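Local coordinates for Serine/threonine-protein kinase Tel1 (Chaetomium thermophilum, PDB 6SKY), which probably phosphorylates serine and threonine residues in [ST]-Q sequences to activate checkpoint signalling after DNA damage, at residues A2266-Y2271 against A2296-E2301; E2301-P2306 against E2372-C2377; D2307-L2312 against Q2368-F2373. All coordinates share one frame; numbering follows the deposited sequence.

Contact 1: residues A2266-Y2271 against A2296-E2301; sequences AIQKKY and AVFCDE
Gln2268, whose stem rests against Phe2298, gives its amide NE2 in a hydrogen bond to Glu2273 OE2, further along the same helix. This bond ties down the polar end of the glutamine. No hydrogen bond joins residues 2266-2271 to 2296-2301, so the contact between them is made by carbon packing round one ring. Phe2298 carries its side. Its CG lies anti to the backbone N (chi1 174°), which sends the ring out from its helix into the gap between the two backbones. Gln2268 CB lies 3.8 Å from Phe2298 CE2. The ring atom CZ of Phe2298 is only slightly further from the same CB, at 4.1 Å. The glutamine chain runs on extended and crosses the phenylalanine side chain at about a right angle. Its amide plane is turned 69° from the ring plane, so the two flat groups do not stack. The carbonyl atom Gln2268 OE1 comes within 4.0 Å of Phe2298 CE2. On the same side of the ring plane as Gln2268 CB, the branch methyl CG2 of Ile2267 is 4.2 Å from Phe2298 CE1. Both neighbours approach the ring obliquely. An aliphatic methyl and the first carbon of a polar chain thus meet the ring from one side, near different ring atoms. The spacing is wide, with the CA atoms of Gln2268 and Phe2298 8.5 Å apart, and the summed buried area is 138 Å². This is plain packing between consecutive helices, 2264-2279 and 2286-2303, in the helical solenoid of the FAT region. Behind Ile2267, helix 2245-2259 adds Val2256 and Ser2257. On the far side of helix 2286-2303, Asp2300 packs on Cys2377 of the long helix 2348-2387 and forms a salt bridge with Arg2397 of helix 2394-2404.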
loop_
_atom_site.group_PDB
_atom_site.type_symbol
_atom_site.label_atom_id
_atom_site.label_comp_id
_atom_site.label_asym_id
_atom_site.label_seq_id
_atom_site.Cartn_x
_atom_site.Cartn_y
_atom_site.Cartn_z
ATOM N N ALA A 2266 -25.459 -17.628 -1.274
ATOM C CA ALA A 2266 -25.775 -17.445 0.131
ATOM C C ALA A 2266 -25.834 -15.982 0.523
ATOM O O ALA A 2266 -26.528 -15.637 1.481
ATOM C CB ALA A 2266 -24.744 -18.158 1.001
ATOM N N ILE A 2267 -25.117 -15.113 -0.188
ATOM C CA ILE A 2267 -25.212 -13.684 0.075
ATOM C C ILE A 2267 -26.622 -13.193 -0.192
ATOM O O ILE A 2267 -27.178 -12.418 0.587
ATOM C CB ILE A 2267 -24.183 -12.912 -0.764
ATOM C CG1 ILE A 2267 -22.774 -13.327 -0.388
ATOM C CG2 ILE A 2267 -24.328 -11.442 -0.540
ATOM C CD1 ILE A 2267 -21.735 -12.701 -1.238
ATOM N N GLN A 2268 -27.227 -13.637 -1.286
ATOM C CA GLN A 2268 -28.581 -13.209 -1.599
ATOM C C GLN A 2268 -29.596 -13.819 -0.651
ATOM O O GLN A 2268 -30.629 -13.208 -0.371
ATOM C CB GLN A 2268 -28.922 -13.576 -3.033
ATOM C CG GLN A 2268 -30.309 -13.183 -3.441
ATOM C CD GLN A 2268 -30.708 -13.787 -4.749
ATOM O OE1 GLN A 2268 -29.865 -14.235 -5.513
ATOM N NE2 GLN A 2268 -32.002 -13.810 -5.019
ATOM N N LYS A 2269 -29.323 -15.009 -0.143
ATOM C CA LYS A 2269 -30.276 -15.700 0.710
ATOM C C LYS A 2269 -30.225 -15.213 2.150
ATOM O O LYS A 2269 -31.254 -15.203 2.829
ATOM C CB LYS A 2269 -30.005 -17.197 0.643
ATOM C CG LYS A 2269 -30.887 -18.063 1.497
ATOM C CD LYS A 2269 -30.329 -19.472 1.529
ATOM C CE LYS A 2269 -31.260 -20.437 2.243
ATOM N NZ LYS A 2269 -30.755 -21.835 2.163
ATOM N N LYS A 2270 -29.056 -14.792 2.626
ATOM C CA LYS A 2270 -28.879 -14.420 4.021
ATOM C C LYS A 2270 -28.896 -12.923 4.274
ATOM O O LYS A 2270 -29.198 -12.515 5.397
ATOM C CB LYS A 2270 -27.560 -14.974 4.551
ATOM C CG LYS A 2270 -27.485 -16.466 4.567
ATOM C CD LYS A 2270 -26.080 -16.929 4.841
ATOM C CE LYS A 2270 -25.616 -16.467 6.192
ATOM N NZ LYS A 2270 -24.254 -16.969 6.491
ATOM N N TYR A 2271 -28.575 -12.104 3.295
ATOM C CA TYR A 2271 -28.382 -10.695 3.599
ATOM C C TYR A 2271 -29.211 -9.759 2.746
ATOM O O TYR A 2271 -29.639 -8.722 3.239
ATOM C CB TYR A 2271 -26.909 -10.331 3.462
ATOM C CG TYR A 2271 -26.027 -11.130 4.368
ATOM C CD1 TYR A 2271 -26.207 -11.096 5.735
ATOM C CD2 TYR A 2271 -25.021 -11.923 3.862
ATOM C CE1 TYR A 2271 -25.420 -11.827 6.563
ATOM C CE2 TYR A 2271 -24.227 -12.654 4.686
ATOM C CZ TYR A 2271 -24.431 -12.601 6.035
ATOM O OH TYR A 2271 -23.636 -13.331 6.869
ATOM N N ALA A 2296 -29.689 -4.328 -6.806
ATOM C CA ALA A 2296 -29.555 -4.204 -8.254
ATOM C C ALA A 2296 -28.113 -4.373 -8.699
ATOM O O ALA A 2296 -27.841 -5.055 -9.689
ATOM C CB ALA A 2296 -30.093 -2.859 -8.712
ATOM N N VAL A 2297 -27.173 -3.759 -7.986
ATOM C CA VAL A 2297 -25.768 -3.901 -8.344
ATOM C C VAL A 2297 -25.301 -5.337 -8.152
ATOM O O VAL A 2297 -24.524 -5.857 -8.958
ATOM C CB VAL A 2297 -24.924 -2.907 -7.536
ATOM C CG1 VAL A 2297 -23.466 -3.196 -7.707
ATOM C CG2 VAL A 2297 -25.223 -1.513 -7.997
ATOM N N PHE A 2298 -25.784 -6.013 -7.107
ATOM C CA PHE A 2298 -25.467 -7.428 -6.933
ATOM C C PHE A 2298 -25.943 -8.261 -8.116
ATOM O O PHE A 2298 -25.171 -9.031 -8.694
ATOM C CB PHE A 2298 -26.079 -7.942 -5.636
ATOM C CG PHE A 2298 -25.932 -9.417 -5.438
ATOM C CD1 PHE A 2298 -24.770 -9.946 -4.926
ATOM C CD2 PHE A 2298 -26.966 -10.274 -5.750
ATOM C CE1 PHE A 2298 -24.640 -11.288 -4.746
ATOM C CE2 PHE A 2298 -26.833 -11.617 -5.574
ATOM C CZ PHE A 2298 -25.674 -12.122 -5.070
ATOM N N CYS A 2299 -27.220 -8.136 -8.483
ATOM C CA CYS A 2299 -27.742 -8.936 -9.587
ATOM C C CYS A 2299 -27.033 -8.618 -10.896
ATOM O O CYS A 2299 -26.760 -9.515 -11.703
ATOM C CB CYS A 2299 -29.242 -8.717 -9.734
ATOM S SG CYS A 2299 -30.234 -9.407 -8.424
ATOM N N ASP A 2300 -26.724 -7.344 -11.129
ATOM C CA ASP A 2300 -25.997 -6.973 -12.334
ATOM C C ASP A 2300 -24.632 -7.636 -12.368
ATOM O O ASP A 2300 -24.225 -8.190 -13.390
ATOM C CB ASP A 2300 -25.854 -5.458 -12.404
ATOM C CG ASP A 2300 -25.534 -4.971 -13.786
ATOM O OD1 ASP A 2300 -25.467 -5.801 -14.708
ATOM O OD2 ASP A 2300 -25.354 -3.752 -13.954
ATOM N N GLU A 2301 -23.906 -7.584 -11.255
ATOM C CA GLU A 2301 -22.613 -8.246 -11.182
ATOM C C GLU A 2301 -22.740 -9.748 -11.378
ATOM O O GLU A 2301 -21.810 -10.391 -11.866
ATOM C CB GLU A 2301 -21.965 -7.925 -9.843
ATOM C CG GLU A 2301 -20.646 -8.584 -9.590
ATOM C CD GLU A 2301 -20.205 -8.403 -8.156
ATOM O OE1 GLU A 2301 -21.016 -7.895 -7.351
ATOM O OE2 GLU A 2301 -19.055 -8.766 -7.830
#

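Contact 2: residues E2301-P2306 against E2372-C2377; sequences EQLQNP and EFLKLC
Gln2302 lays its CB over one face of the Phe2373 ring in a CH-pi contact. The CB is 3.9 Å from the ring centroid and 19° off the ring normal, displaced toward the rim on the CE2 side. Gln2302 CG also stays near the ring, 4.0 Å from Phe2373 CZ. Beyond it the chain bends at chi2 (-48°), and the amide end leads away. The packing on the ring is done by CB and CG; the amide plane is turned 61° from the ring plane. Leu2303 completes the close part. It slides past Phe2373 in the opposite direction and sets CD2 3.9 Å from Phe2373 CB. Its other methyl, Leu2303 CD1, meets Leu2374 CD1 at 3.9 Å, with the two leucine chains crossing at a slant. No hydrogen bond spans the two segments. The solvent side is looser. Just after Leu2303 the helix ends, and the chain passes through an inverse gamma turn centred on Gln2304 to Asn2305, at the N-cap position of the next helix. Gln2304 and Pro2306 lie exposed beyond the packed leucine. The contact joins the C-terminal end of helix 2286-2303 to the C-terminal half of the long helix 2348-2387 in the FAT region. Gln2302 also touches Pro2264 of helix 2264-2279, and Lys2375 packs on Val2410 and Val2414 of helix 2409-2418.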
loop_
_atom_site.group_PDB
_atom_site.type_symbol
_atom_site.label_atom_id
_atom_site.label_comp_id
_atom_site.label_asym_id
_atom_site.label_seq_id
_atom_site.Cartn_x
_atom_site.Cartn_y
_atom_site.Cartn_z
ATOM N N GLU A 2301 -23.906 -7.584 -11.255
ATOM C CA GLU A 2301 -22.613 -8.246 -11.182
ATOM C C GLU A 2301 -22.740 -9.748 -11.378
ATOM O O GLU A 2301 -21.810 -10.391 -11.866
ATOM C CB GLU A 2301 -21.965 -7.925 -9.843
ATOM C CG GLU A 2301 -20.646 -8.584 -9.590
ATOM C CD GLU A 2301 -20.205 -8.403 -8.156
ATOM O OE1 GLU A 2301 -21.016 -7.895 -7.351
ATOM O OE2 GLU A 2301 -19.055 -8.766 -7.830
ATOM N N GLN A 2302 -23.875 -10.330 -11.002
ATOM C CA GLN A 2302 -24.058 -11.759 -11.234
ATOM C C GLN A 2302 -24.330 -12.060 -12.695
ATOM O O GLN A 2302 -24.051 -13.170 -13.152
ATOM C CB GLN A 2302 -25.198 -12.314 -10.385
ATOM C CG GLN A 2302 -24.971 -12.217 -8.910
ATOM C CD GLN A 2302 -23.615 -12.704 -8.509
ATOM O OE1 GLN A 2302 -23.234 -13.823 -8.821
ATOM N NE2 GLN A 2302 -22.867 -11.864 -7.817
ATOM N N LEU A 2303 -24.894 -11.109 -13.436
ATOM C CA LEU A 2303 -25.081 -11.321 -14.870
ATOM C C LEU A 2303 -23.753 -11.281 -15.616
ATOM O O LEU A 2303 -23.393 -12.230 -16.318
ATOM C CB LEU A 2303 -26.037 -10.282 -15.439
ATOM C CG LEU A 2303 -27.512 -10.595 -15.275
ATOM C CD1 LEU A 2303 -28.332 -9.519 -15.935
ATOM C CD2 LEU A 2303 -27.811 -11.938 -15.869
ATOM N N GLN A 2304 -23.017 -10.183 -15.487
ATOM C CA GLN A 2304 -21.743 -10.020 -16.181
ATOM C C GLN A 2304 -20.601 -10.606 -15.351
ATOM O O GLN A 2304 -19.662 -9.930 -14.944
ATOM C CB GLN A 2304 -21.501 -8.552 -16.505
ATOM C CG GLN A 2304 -21.654 -7.625 -15.328
ATOM C CD GLN A 2304 -21.417 -6.179 -15.694
ATOM O OE1 GLN A 2304 -21.129 -5.858 -16.844
ATOM N NE2 GLN A 2304 -21.539 -5.293 -14.713
ATOM N N ASN A 2305 -20.705 -11.878 -15.114
ATOM C CA ASN A 2305 -19.692 -12.658 -14.425
ATOM C C ASN A 2305 -18.936 -13.487 -15.441
ATOM O O ASN A 2305 -19.567 -14.234 -16.198
ATOM C CB ASN A 2305 -20.341 -13.571 -13.393
ATOM C CG ASN A 2305 -19.345 -14.182 -12.445
ATOM O OD1 ASN A 2305 -18.284 -13.621 -12.200
ATOM N ND2 ASN A 2305 -19.683 -15.341 -11.902
ATOM N N PRO A 2306 -17.608 -13.381 -15.520
ATOM C CA PRO A 2306 -16.883 -14.172 -16.528
ATOM C C PRO A 2306 -17.055 -15.668 -16.344
ATOM O O PRO A 2306 -17.165 -16.398 -17.336
ATOM C CB PRO A 2306 -15.429 -13.728 -16.333
ATOM C CG PRO A 2306 -15.518 -12.402 -15.681
ATOM C CD PRO A 2306 -16.710 -12.475 -14.788
ATOM N N GLU A 2372 -34.043 -14.807 -14.171
ATOM C CA GLU A 2372 -34.424 -14.266 -12.872
ATOM C C GLU A 2372 -33.504 -13.128 -12.458
ATOM O O GLU A 2372 -33.967 -12.104 -11.936
ATOM C CB GLU A 2372 -34.414 -15.365 -11.818
ATOM C CG GLU A 2372 -35.574 -16.321 -11.926
ATOM C CD GLU A 2372 -35.406 -17.539 -11.047
ATOM O OE1 GLU A 2372 -34.358 -17.651 -10.376
ATOM O OE2 GLU A 2372 -36.320 -18.390 -11.033
ATOM N N PHE A 2373 -32.198 -13.290 -12.666
ATOM C CA PHE A 2373 -31.283 -12.208 -12.324
ATOM C C PHE A 2373 -31.585 -10.950 -13.120
ATOM O O PHE A 2373 -31.512 -9.841 -12.587
ATOM C CB PHE A 2373 -29.841 -12.633 -12.555
ATOM C CG PHE A 2373 -29.233 -13.338 -11.397
ATOM C CD1 PHE A 2373 -29.627 -13.048 -10.114
ATOM C CD2 PHE A 2373 -28.269 -14.300 -11.591
ATOM C CE1 PHE A 2373 -29.071 -13.693 -9.055
ATOM C CE2 PHE A 2373 -27.714 -14.950 -10.531
ATOM C CZ PHE A 2373 -28.114 -14.645 -9.264
ATOM N N LEU A 2374 -31.924 -11.098 -14.399
ATOM C CA LEU A 2374 -32.249 -9.932 -15.214
ATOM C C LEU A 2374 -33.493 -9.223 -14.696
ATOM O O LEU A 2374 -33.526 -7.989 -14.599
ATOM C CB LEU A 2374 -32.441 -10.350 -16.665
ATOM C CG LEU A 2374 -32.782 -9.237 -17.643
ATOM C CD1 LEU A 2374 -31.566 -8.393 -17.899
ATOM C CD2 LEU A 2374 -33.301 -9.825 -18.924
ATOM N N LYS A 2375 -34.539 -9.986 -14.384
ATOM C CA LYS A 2375 -35.740 -9.388 -13.810
ATOM C C LYS A 2375 -35.416 -8.582 -12.564
ATOM O O LYS A 2375 -35.822 -7.422 -12.435
ATOM C CB LYS A 2375 -36.762 -10.466 -13.471
ATOM C CG LYS A 2375 -37.701 -10.817 -14.582
ATOM C CD LYS A 2375 -38.625 -11.933 -14.150
ATOM C CE LYS A 2375 -39.545 -12.358 -15.277
ATOM N NZ LYS A 2375 -40.442 -13.486 -14.896
ATOM N N LEU A 2376 -34.695 -9.191 -11.623
ATOM C CA LEU A 2376 -34.408 -8.507 -10.368
ATOM C C LEU A 2376 -33.553 -7.271 -10.592
ATOM O O LEU A 2376 -33.759 -6.242 -9.942
ATOM C CB LEU A 2376 -33.721 -9.456 -9.398
ATOM C CG LEU A 2376 -34.558 -10.624 -8.911
ATOM C CD1 LEU A 2376 -33.717 -11.516 -8.049
ATOM C CD2 LEU A 2376 -35.735 -10.106 -8.143
ATOM N N CYS A 2377 -32.605 -7.344 -11.522
ATOM C CA CYS A 2377 -31.737 -6.205 -11.792
ATOM C C CYS A 2377 -32.536 -5.019 -12.311
ATOM O O CYS A 2377 -32.410 -3.900 -11.803
ATOM C CB CYS A 2377 -30.660 -6.614 -12.793
ATOM S SG CYS A 2377 -29.346 -5.431 -13.032
#

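Contact 3: residues D2307-L2312 against Q2368-F2373; sequences DSLEDL and QTRSEF
Arg2370 spans the gap between two roughly antiparallel helices of the alpha-solenoid FAT region, 2306-2328 and 2348-2387, touching Ser2308, Leu2309 and Leu2312. The short axes pass 12.5 Å from each other, with 141° between their directions. After Gln2368 and Thr2369, which do not touch residues 2307-2312, comes Arg2370, which carries this side of the contact. Its chain bends at chi3 (68°), and the guanidinium turns off the line of the preceding carbons. Working outward, Arg2370 CD meets Leu2312 CD2 at 4.0 Å, and this leucine also packs on Leu2363 and Val2366 of the arginine's own helix. Leu2309 CD2 stands 3.6 Å from Arg2370 NH1, its chain crossing the arginine at about a right angle. NH1 also donates a hydrogen bond to the carbonyl O of Leu2303, at the end of helix 2286-2303. Were Arg2370 an alanine, that carbonyl would probably lose the arginine's hydrogen bond, and the facing sides of Ser2308 and the two leucines would be left without the chain that bridges to them. Phe2373 closes the segment and turns to helix 2286-2303 instead. The contact is near the surface, and nearby Glu2310 makes a weak, long ion pair with Lys2908 of the second subunit. One detail of the arginine's end completes the contact: Ser2308 OG lies 2.8 Å from Arg2370 NH2, at the edge of the guanidinium and near its plane.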
loop_
_atom_site.group_PDB
_atom_site.type_symbol
_atom_site.label_atom_id
_atom_site.label_comp_id
_atom_site.label_asym_id
_atom_site.label_seq_id
_atom_site.Cartn_x
_atom_site.Cartn_y
_atom_site.Cartn_z
ATOM N N ASP A 2307 -17.099 -16.142 -15.099
ATOM C CA ASP A 2307 -17.332 -17.561 -14.852
ATOM C C ASP A 2307 -18.653 -18.018 -15.449
ATOM O O ASP A 2307 -18.708 -19.021 -16.165
ATOM C CB ASP A 2307 -17.312 -17.848 -13.351
ATOM C CG ASP A 2307 -15.911 -17.942 -12.793
ATOM O OD1 ASP A 2307 -14.950 -17.718 -13.555
ATOM O OD2 ASP A 2307 -15.775 -18.248 -11.589
ATOM N N SER A 2308 -19.736 -17.302 -15.154
ATOM C CA SER A 2308 -21.049 -17.741 -15.608
ATOM C C SER A 2308 -21.191 -17.616 -17.113
ATOM O O SER A 2308 -21.873 -18.432 -17.741
ATOM C CB SER A 2308 -22.143 -16.941 -14.909
ATOM O OG SER A 2308 -23.424 -17.378 -15.328
ATOM N N LEU A 2309 -20.548 -16.614 -17.709
ATOM C CA LEU A 2309 -20.590 -16.482 -19.158
ATOM C C LEU A 2309 -19.831 -17.614 -19.830
ATOM O O LEU A 2309 -20.291 -18.163 -20.836
ATOM C CB LEU A 2309 -20.028 -15.128 -19.570
ATOM C CG LEU A 2309 -20.911 -13.941 -19.204
ATOM C CD1 LEU A 2309 -20.136 -12.654 -19.327
ATOM C CD2 LEU A 2309 -22.126 -13.910 -20.098
ATOM N N GLU A 2310 -18.675 -17.993 -19.279
ATOM C CA GLU A 2310 -17.950 -19.139 -19.818
ATOM C C GLU A 2310 -18.729 -20.432 -19.622
ATOM O O GLU A 2310 -18.692 -21.315 -20.483
ATOM C CB GLU A 2310 -16.575 -19.243 -19.171
ATOM C CG GLU A 2310 -15.633 -18.124 -19.549
ATOM C CD GLU A 2310 -14.408 -18.089 -18.664
ATOM O OE1 GLU A 2310 -14.110 -19.120 -18.024
ATOM O OE2 GLU A 2310 -13.749 -17.029 -18.596
ATOM N N ASP A 2311 -19.435 -20.570 -18.501
ATOM C CA ASP A 2311 -20.262 -21.754 -18.293
ATOM C C ASP A 2311 -21.374 -21.831 -19.326
ATOM O O ASP A 2311 -21.642 -22.896 -19.893
ATOM C CB ASP A 2311 -20.856 -21.748 -16.886
ATOM C CG ASP A 2311 -19.805 -21.772 -15.807
ATOM O OD1 ASP A 2311 -18.603 -21.825 -16.142
ATOM O OD2 ASP A 2311 -20.181 -21.734 -14.617
ATOM N N LEU A 2312 -22.051 -20.709 -19.567
ATOM C CA LEU A 2312 -23.115 -20.691 -20.562
ATOM C C LEU A 2312 -22.564 -20.982 -21.947
ATOM O O LEU A 2312 -23.178 -21.718 -22.724
ATOM C CB LEU A 2312 -23.834 -19.343 -20.536
ATOM C CG LEU A 2312 -25.021 -19.157 -21.481
ATOM C CD1 LEU A 2312 -26.184 -20.035 -21.080
ATOM C CD2 LEU A 2312 -25.435 -17.708 -21.514
ATOM N N GLN A 2368 -32.691 -20.036 -17.024
ATOM C CA GLN A 2368 -33.719 -19.549 -16.113
ATOM C C GLN A 2368 -33.102 -18.773 -14.958
ATOM O O GLN A 2368 -33.648 -17.749 -14.525
ATOM C CB GLN A 2368 -34.553 -20.713 -15.595
ATOM C CG GLN A 2368 -35.752 -20.274 -14.808
ATOM C CD GLN A 2368 -36.686 -19.416 -15.628
ATOM O OE1 GLN A 2368 -36.894 -19.667 -16.812
ATOM N NE2 GLN A 2368 -37.249 -18.388 -15.003
ATOM N N THR A 2369 -31.965 -19.240 -14.448
ATOM C CA THR A 2369 -31.257 -18.471 -13.429
ATOM C C THR A 2369 -30.900 -17.079 -13.939
ATOM O O THR A 2369 -31.114 -16.071 -13.249
ATOM C CB THR A 2369 -30.008 -19.227 -12.989
ATOM O OG1 THR A 2369 -30.368 -20.203 -12.009
ATOM C CG2 THR A 2369 -29.000 -18.292 -12.397
ATOM N N ARG A 2370 -30.378 -17.003 -15.165
ATOM C CA ARG A 2370 -30.014 -15.702 -15.722
ATOM C C ARG A 2370 -31.229 -14.818 -15.972
ATOM O O ARG A 2370 -31.147 -13.594 -15.819
ATOM C CB ARG A 2370 -29.231 -15.888 -17.011
ATOM C CG ARG A 2370 -27.958 -16.653 -16.836
ATOM C CD ARG A 2370 -27.143 -16.604 -18.096
ATOM N NE ARG A 2370 -26.631 -15.269 -18.359
ATOM C CZ ARG A 2370 -25.515 -14.789 -17.828
ATOM N NH1 ARG A 2370 -25.111 -13.567 -18.123
ATOM N NH2 ARG A 2370 -24.805 -15.533 -16.998
ATOM N N SER A 2371 -32.361 -15.405 -16.350
ATOM C CA SER A 2371 -33.567 -14.613 -16.557
ATOM C C SER A 2371 -34.079 -14.025 -15.249
ATOM O O SER A 2371 -34.516 -12.868 -15.207
ATOM C CB SER A 2371 -34.640 -15.475 -17.212
ATOM O OG SER A 2371 -35.876 -14.794 -17.266
ATOM N N GLU A 2372 -34.043 -14.807 -14.171
ATOM C CA GLU A 2372 -34.424 -14.266 -12.872
ATOM C C GLU A 2372 -33.504 -13.128 -12.458
ATOM O O GLU A 2372 -33.967 -12.104 -11.936
ATOM C CB GLU A 2372 -34.414 -15.365 -11.818
ATOM C CG GLU A 2372 -35.574 -16.321 -11.926
ATOM C CD GLU A 2372 -35.406 -17.539 -11.047
ATOM O OE1 GLU A 2372 -34.358 -17.651 -10.376
ATOM O OE2 GLU A 2372 -36.320 -18.390 -11.033
ATOM N N PHE A 2373 -32.198 -13.290 -12.666
ATOM C CA PHE A 2373 -31.283 -12.208 -12.324
ATOM C C PHE A 2373 -31.585 -10.950 -13.120
ATOM O O PHE A 2373 -31.512 -9.841 -12.587
ATOM C CB PHE A 2373 -29.841 -12.633 -12.555
ATOM C CG PHE A 2373 -29.233 -13.338 -11.397
ATOM C CD1 PHE A 2373 -29.627 -13.048 -10.114
ATOM C CD2 PHE A 2373 -28.269 -14.300 -11.591
ATOM C CE1 PHE A 2373 -29.071 -13.693 -9.055
ATOM C CE2 PHE A 2373 -27.714 -14.950 -10.531
ATOM C CZ PHE A 2373 -28.114 -14.645 -9.264
#

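Overall arrangement
The three contacts follow the chain through one part of the FAT region. Contacts 1 and 2 have centres about 9 Å apart and share helix 2286-2303. Contacts 2 and 3 are about 7 Å apart at their centres and share helix 2348-2387. The centres of contacts 1 and 3 are about 14 Å apart. The long helix is part of contacts 2 and 3 and packs against contact 1. Gln2268 OE1 of contact 1 lies 3.7 Å from Phe2373 CE1, and Cys2299 SG lies 3.6 Å from Leu2376 CB. Leu2303 O of contact 2 lies 2.8 Å from Arg2370 NH1 of contact 3, a probable hydrogen bond. All three lie away from the nucleotide and magnesium sites.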